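Local coordinates for elongation factor G (Thermus thermophilus, PDB 2DY1), which binds GTP with a magnesium ion and probably works as a GTPase in the elongation phase of protein synthesis, at residues Asp141-Leu146 / Arg198-Arg203; Val170-Val175 / Val250-Gly255; Lys179-Glu184 / Glu188-Val193. All blocks are in the same frame, centred on the assembly; numbering follows the deposited sequence.

Contact 1 (Asp141-Leu146 / Arg198-Arg203); sequences DYYALL and RERVQR
Arg200 lays its guanidinium flat over one face of the Tyr143 ring, the two planes only 6° apart and their centres 3.6 Å from each other. Arg200 NH2 hovers above the middle of the ring, while Arg200 CZ comes to 3.4 Å of Tyr143 CZ. The guanidinium carbon is displaced toward the hydroxyl end of the ring, with Arg200 NE and CD trailing off over the CE2 side. The stack is also a cation-pi interaction, Arg200 CZ lying 21° off the normal of the Tyr143 ring. The two side chains reach out from opposite directions to bridge helices whose nearest CA atoms, those of Tyr143 and Arg200, stand 10.6 Å apart. Arg200 starts with CG anti to its backbone nitrogen and then bends at chi3 (56°), which brings the guanidinium parallel to the ring. A water joins the pair: it donates to Tyr143 OH at 3.0 Å and accepts from Arg200 NE at 2.9 Å. Arg200 NH1 also forms a salt bridge with Glu197, the residue just before the helix, which helps fix the rotation of the group. Tyr143 also touches Leu161 and Pro162 of strand 156-165. Asp141 caps the start of its helix, accepting weakly from the amides of Tyr143 and Ala144. This arginine-tyrosine stack is a surface bridge between helix 142-153 and helix 198-213 of the GTP-binding domain, the latter probably part of the G' insertion known in EF-G.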
loop_
_atom_site.group_PDB
_atom_site.type_symbol
_atom_site.label_atom_id
_atom_site.label_comp_id
_atom_site.label_asym_id
_atom_site.label_seq_id
_atom_site.Cartn_x
_atom_site.Cartn_y
_atom_site.Cartn_z
ATOM N N ASP A 141 -8.580 -22.480 -20.809
ATOM C CA ASP A 141 -8.588 -22.242 -22.253
ATOM C C ASP A 141 -7.634 -21.092 -22.580
ATOM O O ASP A 141 -7.990 -19.911 -22.476
ATOM C CB ASP A 141 -10.007 -21.893 -22.725
ATOM C CG ASP A 141 -10.076 -21.640 -24.226
ATOM O OD1 ASP A 141 -9.016 -21.668 -24.877
ATOM O OD2 ASP A 141 -11.183 -21.415 -24.765
ATOM N N TYR A 142 -6.434 -21.453 -23.000
ATOM C CA TYR A 142 -5.408 -20.466 -23.301
ATOM C C TYR A 142 -5.791 -19.493 -24.405
ATOM O O TYR A 142 -5.471 -18.313 -24.333
ATOM C CB TYR A 142 -4.120 -21.178 -23.691
ATOM C CG TYR A 142 -2.917 -20.280 -23.781
ATOM C CD1 TYR A 142 -2.242 -19.884 -22.624
ATOM C CD2 TYR A 142 -2.434 -19.857 -25.010
ATOM C CE1 TYR A 142 -1.102 -19.088 -22.698
ATOM C CE2 TYR A 142 -1.286 -19.047 -25.089
ATOM C CZ TYR A 142 -0.637 -18.681 -23.930
ATOM O OH TYR A 142 0.518 -17.928 -24.008
ATOM N N TYR A 143 -6.480 -19.978 -25.429
ATOM C CA TYR A 143 -6.848 -19.113 -26.529
ATOM C C TYR A 143 -7.875 -18.068 -26.135
ATOM O O TYR A 143 -7.777 -16.923 -26.565
ATOM C CB TYR A 143 -7.301 -19.965 -27.713
ATOM C CG TYR A 143 -6.154 -20.813 -28.207
ATOM C CD1 TYR A 143 -5.912 -22.086 -27.678
ATOM C CD2 TYR A 143 -5.242 -20.291 -29.117
ATOM C CE1 TYR A 143 -4.774 -22.816 -28.047
ATOM C CE2 TYR A 143 -4.107 -21.002 -29.493
ATOM C CZ TYR A 143 -3.881 -22.263 -28.954
ATOM O OH TYR A 143 -2.760 -22.959 -29.339
ATOM N N ALA A 144 -8.840 -18.446 -25.298
ATOM C CA ALA A 144 -9.832 -17.492 -24.832
ATOM C C ALA A 144 -9.119 -16.495 -23.911
ATOM O O ALA A 144 -9.463 -15.316 -23.885
ATOM C CB ALA A 144 -10.955 -18.212 -24.079
ATOM N N LEU A 145 -8.129 -16.976 -23.155
ATOM C CA LEU A 145 -7.377 -16.097 -22.261
ATOM C C LEU A 145 -6.639 -15.049 -23.081
ATOM O O LEU A 145 -6.658 -13.881 -22.727
ATOM C CB LEU A 145 -6.387 -16.906 -21.416
ATOM C CG LEU A 145 -5.457 -16.043 -20.550
ATOM C CD1 LEU A 145 -6.256 -15.213 -19.552
ATOM C CD2 LEU A 145 -4.486 -16.949 -19.818
ATOM N N LEU A 146 -6.014 -15.447 -24.188
ATOM C CA LEU A 146 -5.331 -14.453 -25.025
ATOM C C LEU A 146 -6.318 -13.374 -25.496
ATOM O O LEU A 146 -5.985 -12.187 -25.518
ATOM C CB LEU A 146 -4.677 -15.111 -26.239
ATOM C CG LEU A 146 -3.469 -16.012 -25.990
ATOM C CD1 LEU A 146 -2.910 -16.499 -27.331
ATOM C CD2 LEU A 146 -2.400 -15.214 -25.237
ATOM N N ARG A 198 -0.828 -26.716 -36.983
ATOM C CA ARG A 198 -0.036 -25.875 -37.864
ATOM C C ARG A 198 -0.662 -24.638 -38.455
ATOM O O ARG A 198 -0.027 -23.584 -38.472
ATOM C CB ARG A 198 0.596 -26.741 -38.937
ATOM C CG ARG A 198 1.597 -27.649 -38.287
ATOM C CD ARG A 198 2.234 -28.617 -39.230
ATOM N NE ARG A 198 3.070 -29.507 -38.438
ATOM C CZ ARG A 198 4.033 -30.268 -38.928
ATOM N NH1 ARG A 198 4.298 -30.267 -40.234
ATOM N NH2 ARG A 198 4.744 -31.012 -38.102
ATOM N N GLU A 199 -1.896 -24.740 -38.925
ATOM C CA GLU A 199 -2.539 -23.568 -39.497
ATOM C C GLU A 199 -2.728 -22.465 -38.451
ATOM O O GLU A 199 -2.492 -21.289 -38.735
ATOM C CB GLU A 199 -3.882 -23.946 -40.123
ATOM C CG GLU A 199 -3.741 -24.993 -41.220
ATOM C CD GLU A 199 -4.961 -25.087 -42.112
ATOM O OE1 GLU A 199 -6.090 -25.145 -41.577
ATOM O OE2 GLU A 199 -4.785 -25.111 -43.349
ATOM N N ARG A 200 -3.123 -22.839 -37.237
ATOM C CA ARG A 200 -3.327 -21.832 -36.197
ATOM C C ARG A 200 -1.990 -21.230 -35.785
ATOM O O ARG A 200 -1.887 -20.022 -35.573
ATOM C CB ARG A 200 -4.031 -22.434 -34.969
ATOM C CG ARG A 200 -4.312 -21.381 -33.882
ATOM C CD ARG A 200 -5.364 -21.832 -32.864
ATOM N NE ARG A 200 -5.006 -23.101 -32.236
ATOM C CZ ARG A 200 -5.770 -23.745 -31.356
ATOM N NH1 ARG A 200 -5.360 -24.902 -30.845
ATOM N NH2 ARG A 200 -6.934 -23.230 -30.989
ATOM N N VAL A 201 -0.964 -22.069 -35.665
ATOM C CA VAL A 201 0.356 -21.574 -35.290
ATOM C C VAL A 201 0.836 -20.572 -36.329
ATOM O O VAL A 201 1.391 -19.524 -35.986
ATOM C CB VAL A 201 1.369 -22.712 -35.184
ATOM C CG1 VAL A 201 2.766 -22.151 -35.001
ATOM C CG2 VAL A 201 1.010 -23.601 -34.011
ATOM N N GLN A 202 0.610 -20.895 -37.600
ATOM C CA GLN A 202 1.021 -20.010 -38.682
ATOM C C GLN A 202 0.298 -18.665 -38.602
ATOM O O GLN A 202 0.900 -17.615 -38.828
ATOM C CB GLN A 202 0.748 -20.675 -40.038
ATOM C CG GLN A 202 2.003 -20.938 -40.857
ATOM C CD GLN A 202 2.865 -19.694 -41.038
ATOM O OE1 GLN A 202 2.369 -18.627 -41.398
ATOM N NE2 GLN A 202 4.163 -19.832 -40.795
ATOM N N ARG A 203 -0.993 -18.699 -38.278
ATOM C CA ARG A 203 -1.793 -17.483 -38.156
ATOM C C ARG A 203 -1.212 -16.593 -37.062
ATOM O O ARG A 203 -1.055 -15.379 -37.239
ATOM C CB ARG A 203 -3.230 -17.849 -37.803
ATOM C CG ARG A 203 -4.219 -16.711 -37.815
ATOM C CD ARG A 203 -5.495 -17.141 -37.099
ATOM N NE ARG A 203 -5.902 -18.502 -37.456
ATOM C CZ ARG A 203 -6.478 -19.350 -36.606
ATOM N NH1 ARG A 203 -6.716 -18.974 -35.352
ATOM N NH2 ARG A 203 -6.807 -20.574 -37.000
HETATM O O HOH W 1 -2.125 -23.652 -32.199
#

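Contact 2 (Val170-Val175 / Val250-Gly255); sequences VGLIDV and VALASG. With GTP (guanosine-5'-triphosphate), chain C.
The peptide carbonyl of Leu252 is the flat group touched by Leu172: methyl CD2 of Leu172 comes in from one side of the amide plane to 3.4 Å of Leu252 O, and Leu172 CD1 lies nearer that plane, beyond the oxygen. The other flat group is the guanine of GTP, whose keto oxygen O6 takes a 2.6 Å hydrogen bond from Ser254 OG; the hydroxyl stands well out of the plane of the base. The leucines otherwise meet through carbon alone, Leu172 CD2 lying 3.7 Å from Leu252 CB as the two side chains pass with opposite headings. With CG anti to the backbone nitrogen (chi1 -177°), Leu252 keeps CG and CD2 3.8 Å from Leu172 CD2, and Tyr142, Val133 and Pro162 pack around it. No backbone bond joins the segments, since strand 156-165 runs between them in the sheet and forms a classic bulge with Val170 and Gly171. Besides donating to O6, Ser254 OG accepts from the amide of Arg257 and weakly from that of Glu256. A strand running into a loop that reads the guanine oxygen corresponds to the G5 element of P-loop GTPases; Lys135 and Asp137, of the G4 motif, also bind the GTP.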
loop_
_atom_site.group_PDB
_atom_site.type_symbol
_atom_site.label_atom_id
_atom_site.label_comp_id
_atom_site.label_asym_id
_atom_site.label_seq_id
_atom_site.Cartn_x
_atom_site.Cartn_y
_atom_site.Cartn_z
ATOM N N VAL A 170 1.833 -30.358 -22.042
ATOM C CA VAL A 170 3.181 -30.899 -21.871
ATOM C C VAL A 170 4.300 -29.990 -22.327
ATOM O O VAL A 170 5.468 -30.311 -22.121
ATOM C CB VAL A 170 3.368 -32.238 -22.641
ATOM C CG1 VAL A 170 2.355 -33.260 -22.148
ATOM C CG2 VAL A 170 3.211 -32.017 -24.162
ATOM N N GLY A 171 3.967 -28.859 -22.940
ATOM C CA GLY A 171 5.039 -28.019 -23.424
ATOM C C GLY A 171 4.638 -26.731 -24.101
ATOM O O GLY A 171 3.542 -26.205 -23.905
ATOM N N LEU A 172 5.560 -26.250 -24.932
ATOM C CA LEU A 172 5.402 -24.980 -25.611
ATOM C C LEU A 172 5.628 -25.046 -27.100
ATOM O O LEU A 172 6.437 -25.841 -27.586
ATOM C CB LEU A 172 6.453 -23.978 -25.090
ATOM C CG LEU A 172 6.585 -23.688 -23.601
ATOM C CD1 LEU A 172 7.646 -22.618 -23.386
ATOM C CD2 LEU A 172 5.236 -23.220 -23.077
ATOM N N ILE A 173 4.891 -24.204 -27.808
ATOM C CA ILE A 173 5.079 -24.023 -29.242
ATOM C C ILE A 173 5.552 -22.576 -29.309
ATOM O O ILE A 173 4.821 -21.643 -28.933
ATOM C CB ILE A 173 3.768 -24.162 -30.042
ATOM C CG1 ILE A 173 3.251 -25.594 -29.953
ATOM C CG2 ILE A 173 4.020 -23.807 -31.527
ATOM C CD1 ILE A 173 1.864 -25.768 -30.538
ATOM N N ASP A 174 6.790 -22.388 -29.751
ATOM C CA ASP A 174 7.363 -21.054 -29.854
ATOM C C ASP A 174 6.899 -20.540 -31.213
ATOM O O ASP A 174 7.388 -20.989 -32.246
ATOM C CB ASP A 174 8.885 -21.159 -29.774
ATOM C CG ASP A 174 9.558 -19.828 -29.958
ATOM O OD1 ASP A 174 9.575 -19.365 -31.114
ATOM O OD2 ASP A 174 10.048 -19.246 -28.959
ATOM N N VAL A 175 5.925 -19.630 -31.192
ATOM C CA VAL A 175 5.298 -19.114 -32.415
ATOM C C VAL A 175 6.260 -18.607 -33.463
ATOM O O VAL A 175 6.172 -18.976 -34.638
ATOM C CB VAL A 175 4.296 -17.978 -32.084
ATOM C CG1 VAL A 175 3.661 -17.449 -33.344
ATOM C CG2 VAL A 175 3.230 -18.490 -31.138
ATOM N N VAL A 250 3.537 -12.304 -24.215
ATOM C CA VAL A 250 2.821 -13.239 -23.352
ATOM C C VAL A 250 3.524 -14.589 -23.456
ATOM O O VAL A 250 3.598 -15.201 -24.532
ATOM C CB VAL A 250 1.346 -13.412 -23.791
ATOM C CG1 VAL A 250 0.620 -14.386 -22.844
ATOM C CG2 VAL A 250 0.640 -12.075 -23.796
ATOM N N ALA A 251 4.051 -15.046 -22.328
ATOM C CA ALA A 251 4.760 -16.306 -22.250
ATOM C C ALA A 251 3.943 -17.294 -21.421
ATOM O O ALA A 251 3.041 -16.908 -20.683
ATOM C CB ALA A 251 6.132 -16.094 -21.597
ATOM N N LEU A 252 4.274 -18.564 -21.581
ATOM C CA LEU A 252 3.609 -19.629 -20.851
ATOM C C LEU A 252 4.662 -20.377 -20.046
ATOM O O LEU A 252 5.648 -20.865 -20.613
ATOM C CB LEU A 252 2.946 -20.566 -21.878
ATOM C CG LEU A 252 2.087 -21.773 -21.533
ATOM C CD1 LEU A 252 0.925 -21.404 -20.619
ATOM C CD2 LEU A 252 1.563 -22.325 -22.868
ATOM N N ALA A 253 4.469 -20.481 -18.727
ATOM C CA ALA A 253 5.429 -21.213 -17.900
ATOM C C ALA A 253 4.771 -21.593 -16.585
ATOM O O ALA A 253 3.863 -20.910 -16.122
ATOM C CB ALA A 253 6.687 -20.354 -17.625
ATOM N N SER A 254 5.232 -22.695 -16.001
ATOM C CA SER A 254 4.704 -23.152 -14.719
ATOM C C SER A 254 5.867 -23.674 -13.882
ATOM O O SER A 254 6.625 -24.527 -14.325
ATOM C CB SER A 254 3.701 -24.283 -14.904
ATOM O OG SER A 254 3.470 -24.934 -13.662
ATOM N N GLY A 255 6.017 -23.145 -12.669
ATOM C CA GLY A 255 7.091 -23.648 -11.831
ATOM C C GLY A 255 6.700 -24.972 -11.192
ATOM O O GLY A 255 7.555 -25.752 -10.806
HETATM P PG GTP C . 1.183 -14.767 -3.417
HETATM O O1G GTP C . 0.280 -15.124 -2.137
HETATM O O2G GTP C . 2.703 -14.558 -2.947
HETATM O O3G GTP C . 0.669 -13.611 -4.185
HETATM O O3B GTP C . 1.118 -16.134 -4.267
HETATM P PB GTP C . 2.115 -16.520 -5.464
HETATM O O1B GTP C . 1.706 -15.777 -6.679
HETATM O O2B GTP C . 3.519 -16.377 -5.010
HETATM O O3A GTP C . 1.712 -18.049 -5.736
HETATM P PA GTP C . 2.464 -19.307 -5.084
HETATM O O1A GTP C . 3.740 -19.529 -5.801
HETATM O O2A GTP C . 2.496 -19.136 -3.613
HETATM O "O5'" GTP C . 1.487 -20.528 -5.456
HETATM C "C5'" GTP C . 0.247 -20.649 -4.757
HETATM C "C4'" GTP C . -0.341 -22.040 -4.981
HETATM O "O4'" GTP C . -0.385 -22.242 -6.404
HETATM C "C3'" GTP C . 0.607 -23.103 -4.421
HETATM O "O3'" GTP C . -0.158 -24.233 -3.993
HETATM C "C2'" GTP C . 1.456 -23.470 -5.638
HETATM O "O2'" GTP C . 1.908 -24.822 -5.511
HETATM C "C1'" GTP C . 0.370 -23.424 -6.711
HETATM N N9 GTP C . 0.914 -23.308 -8.082
HETATM C C8 GTP C . 1.770 -22.382 -8.510
HETATM N N7 GTP C . 1.934 -22.499 -9.827
HETATM C C5 GTP C . 1.182 -23.513 -10.243
HETATM C C6 GTP C . 0.954 -24.092 -11.487
HETATM O O6 GTP C . 1.463 -23.643 -12.514
HETATM N N1 GTP C . 0.089 -25.192 -11.565
HETATM C C2 GTP C . -0.526 -25.681 -10.407
HETATM N N2 GTP C . -1.350 -26.723 -10.476
HETATM N N3 GTP C . -0.285 -25.093 -9.225
HETATM C C4 GTP C . 0.539 -24.039 -9.128
#

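Contact 3 (Lys179-Glu184 / Glu188-Val193); sequences KAYRYE and EREAEV
Ala180 and Ala191 sit at the close-packed side of this antiparallel hairpin, their CB atoms 4.4 Å apart, with Val193 CG2 closing over Ala180 CB at 4.2 Å. Backbone bonds run from Ala191 N to Ala180 O and both ways between Arg182 and Arg189; the first donor stands 51° out of the carbonyl plane, whereas in the Arg182-Arg189 pair each donor lies close to the line of the partner's C=O bond. The solvent side is formed by Glu188 and Glu190, both exposed, although Tyr183 beside them is buried. Glu188 CB lies over one face of the Tyr183 ring, 3.9 Å from its centroid, and the chain extends alongside the ring until Glu188 OE2 is 3.0 Å from Tyr183 OH. Glu190 lies obliquely against Tyr181 and the stem of Lys179, Lys179 NZ remaining 4.9 Å from Glu190 OE2. A water there accepts from Ala180 N and donates to Glu190 OE2 and Ala191 O. On the alanine face, Arg182 forms salt bridges from NE to Glu165 and from NH1 to Glu184 OE1. Strand 187-191 is one edge of the mixed sheet, strand 179-184 pairs inward with strand 168-174, and Pro263 of helix 261-271 touches both Tyr183 and Glu188.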
loop_
_atom_site.group_PDB
_atom_site.type_symbol
_atom_site.label_atom_id
_atom_site.label_comp_id
_atom_site.label_asym_id
_atom_site.label_seq_id
_atom_site.Cartn_x
_atom_site.Cartn_y
_atom_site.Cartn_z
ATOM N N LYS A 179 8.632 -23.966 -33.747
ATOM C CA LYS A 179 9.235 -25.138 -33.149
ATOM C C LYS A 179 8.500 -25.425 -31.862
ATOM O O LYS A 179 7.907 -24.526 -31.266
ATOM C CB LYS A 179 10.723 -24.907 -32.884
ATOM C CG LYS A 179 11.545 -24.789 -34.169
ATOM C CD LYS A 179 13.031 -24.810 -33.892
ATOM C CE LYS A 179 13.821 -24.646 -35.185
ATOM N NZ LYS A 179 15.288 -24.578 -34.935
ATOM N N ALA A 180 8.522 -26.683 -31.450
ATOM C CA ALA A 180 7.824 -27.072 -30.243
ATOM C C ALA A 180 8.765 -27.835 -29.316
ATOM O O ALA A 180 9.749 -28.442 -29.761
ATOM C CB ALA A 180 6.618 -27.935 -30.596
ATOM N N TYR A 181 8.437 -27.809 -28.028
ATOM C CA TYR A 181 9.248 -28.468 -27.017
ATOM C C TYR A 181 8.360 -29.107 -25.975
ATOM O O TYR A 181 7.434 -28.469 -25.481
ATOM C CB TYR A 181 10.149 -27.442 -26.324
ATOM C CG TYR A 181 10.990 -26.659 -27.302
ATOM C CD1 TYR A 181 10.492 -25.514 -27.914
ATOM C CD2 TYR A 181 12.241 -27.133 -27.698
ATOM C CE1 TYR A 181 11.222 -24.852 -28.910
ATOM C CE2 TYR A 181 12.978 -26.488 -28.694
ATOM C CZ TYR A 181 12.465 -25.353 -29.292
ATOM O OH TYR A 181 13.207 -24.722 -30.266
ATOM N N ARG A 182 8.647 -30.355 -25.632
ATOM C CA ARG A 182 7.858 -31.034 -24.616
ATOM C C ARG A 182 8.725 -31.246 -23.387
ATOM O O ARG A 182 9.952 -31.331 -23.486
ATOM C CB ARG A 182 7.334 -32.380 -25.137
ATOM C CG ARG A 182 8.378 -33.456 -25.282
ATOM C CD ARG A 182 7.775 -34.745 -25.875
ATOM N NE ARG A 182 6.613 -35.263 -25.153
ATOM C CZ ARG A 182 6.663 -36.010 -24.050
ATOM N NH1 ARG A 182 7.832 -36.347 -23.509
ATOM N NH2 ARG A 182 5.538 -36.421 -23.489
ATOM N N TYR A 183 8.082 -31.331 -22.234
ATOM C CA TYR A 183 8.781 -31.523 -20.978
ATOM C C TYR A 183 8.377 -32.793 -20.260
ATOM O O TYR A 183 7.212 -33.181 -20.256
ATOM C CB TYR A 183 8.504 -30.340 -20.038
ATOM C CG TYR A 183 9.098 -29.058 -20.513
ATOM C CD1 TYR A 183 8.540 -28.355 -21.583
ATOM C CD2 TYR A 183 10.258 -28.556 -19.920
ATOM C CE1 TYR A 183 9.126 -27.182 -22.048
ATOM C CE2 TYR A 183 10.842 -27.396 -20.379
ATOM C CZ TYR A 183 10.277 -26.713 -21.434
ATOM O OH TYR A 183 10.850 -25.547 -21.863
ATOM N N GLU A 184 9.360 -33.436 -19.651
ATOM C CA GLU A 184 9.102 -34.605 -18.843
ATOM C C GLU A 184 10.088 -34.421 -17.709
ATOM O O GLU A 184 11.297 -34.362 -17.930
ATOM C CB GLU A 184 9.327 -35.902 -19.625
ATOM C CG GLU A 184 8.135 -36.231 -20.522
ATOM C CD GLU A 184 7.901 -37.723 -20.705
ATOM O OE1 GLU A 184 8.678 -38.371 -21.437
ATOM O OE2 GLU A 184 6.937 -38.249 -20.109
ATOM N N GLU A 188 13.501 -30.611 -21.075
ATOM C CA GLU A 188 12.970 -30.282 -22.380
ATOM C C GLU A 188 13.578 -31.033 -23.571
ATOM O O GLU A 188 14.781 -31.262 -23.612
ATOM C CB GLU A 188 13.177 -28.778 -22.554
ATOM C CG GLU A 188 13.058 -28.218 -23.930
ATOM C CD GLU A 188 13.733 -26.859 -24.010
ATOM O OE1 GLU A 188 14.976 -26.824 -24.155
ATOM O OE2 GLU A 188 13.035 -25.827 -23.902
ATOM N N ARG A 189 12.734 -31.445 -24.515
ATOM C CA ARG A 189 13.204 -32.064 -25.763
ATOM C C ARG A 189 12.333 -31.490 -26.859
ATOM O O ARG A 189 11.146 -31.239 -26.638
ATOM C CB ARG A 189 12.996 -33.551 -25.815
ATOM C CG ARG A 189 13.774 -34.453 -24.807
ATOM C CD ARG A 189 15.297 -34.631 -25.093
ATOM N NE ARG A 189 15.679 -35.208 -26.408
ATOM C CZ ARG A 189 15.961 -36.481 -26.709
ATOM N NH1 ARG A 189 16.341 -36.810 -27.941
ATOM N NH2 ARG A 189 15.787 -37.412 -25.786
ATOM N N GLU A 190 12.919 -31.247 -28.026
ATOM C CA GLU A 190 12.163 -30.691 -29.140
ATOM C C GLU A 190 11.118 -31.713 -29.580
ATOM O O GLU A 190 11.331 -32.921 -29.513
ATOM C CB GLU A 190 13.073 -30.350 -30.332
ATOM C CG GLU A 190 12.338 -29.503 -31.379
ATOM C CD GLU A 190 13.225 -28.972 -32.499
ATOM O OE1 GLU A 190 14.471 -29.069 -32.408
ATOM O OE2 GLU A 190 12.661 -28.440 -33.478
ATOM N N ALA A 191 9.985 -31.200 -30.024
ATOM C CA ALA A 191 8.881 -32.017 -30.479
ATOM C C ALA A 191 8.387 -31.409 -31.775
ATOM O O ALA A 191 8.771 -30.288 -32.144
ATOM C CB ALA A 191 7.761 -32.020 -29.427
ATOM N N GLU A 192 7.533 -32.137 -32.488
ATOM C CA GLU A 192 6.994 -31.612 -33.730
ATOM C C GLU A 192 5.757 -30.790 -33.426
ATOM O O GLU A 192 5.049 -31.081 -32.457
ATOM C CB GLU A 192 6.572 -32.763 -34.653
ATOM C CG GLU A 192 7.694 -33.656 -35.063
ATOM C CD GLU A 192 8.417 -33.121 -36.276
ATOM O OE1 GLU A 192 8.261 -31.920 -36.591
ATOM O OE2 GLU A 192 9.146 -33.902 -36.911
ATOM N N VAL A 193 5.501 -29.762 -34.230
ATOM C CA VAL A 193 4.283 -28.982 -34.056
ATOM C C VAL A 193 3.222 -29.937 -34.597
ATOM O O VAL A 193 3.329 -30.409 -35.737
ATOM C CB VAL A 193 4.265 -27.705 -34.916
ATOM C CG1 VAL A 193 2.883 -27.072 -34.844
ATOM C CG2 VAL A 193 5.329 -26.717 -34.429
HETATM O O HOH W 2 9.923 -28.415 -33.556
#

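In the fold
From the N terminus, the chain passes the P-loop and enters contact 1 at helix 142-153. It then runs through strands 156-165 and 168-174, the latter opening contact 2. The hairpin of contact 3 follows, a short loop nested within the longer loops of both other contacts. Helix 198-213 closes contact 1, and strand 248-252 with the loop after it closes contact 2 beside the nucleotide, so contacts 1 and 2 cross. Leu146 packs on Val250 and Val201 on Ile173, joining the helices to the sheet. Contact 3 extends that sheet through backbone bonds from Tyr181 and Tyr183 to Leu172 and Val170, and Arg198 reaches back to Val193.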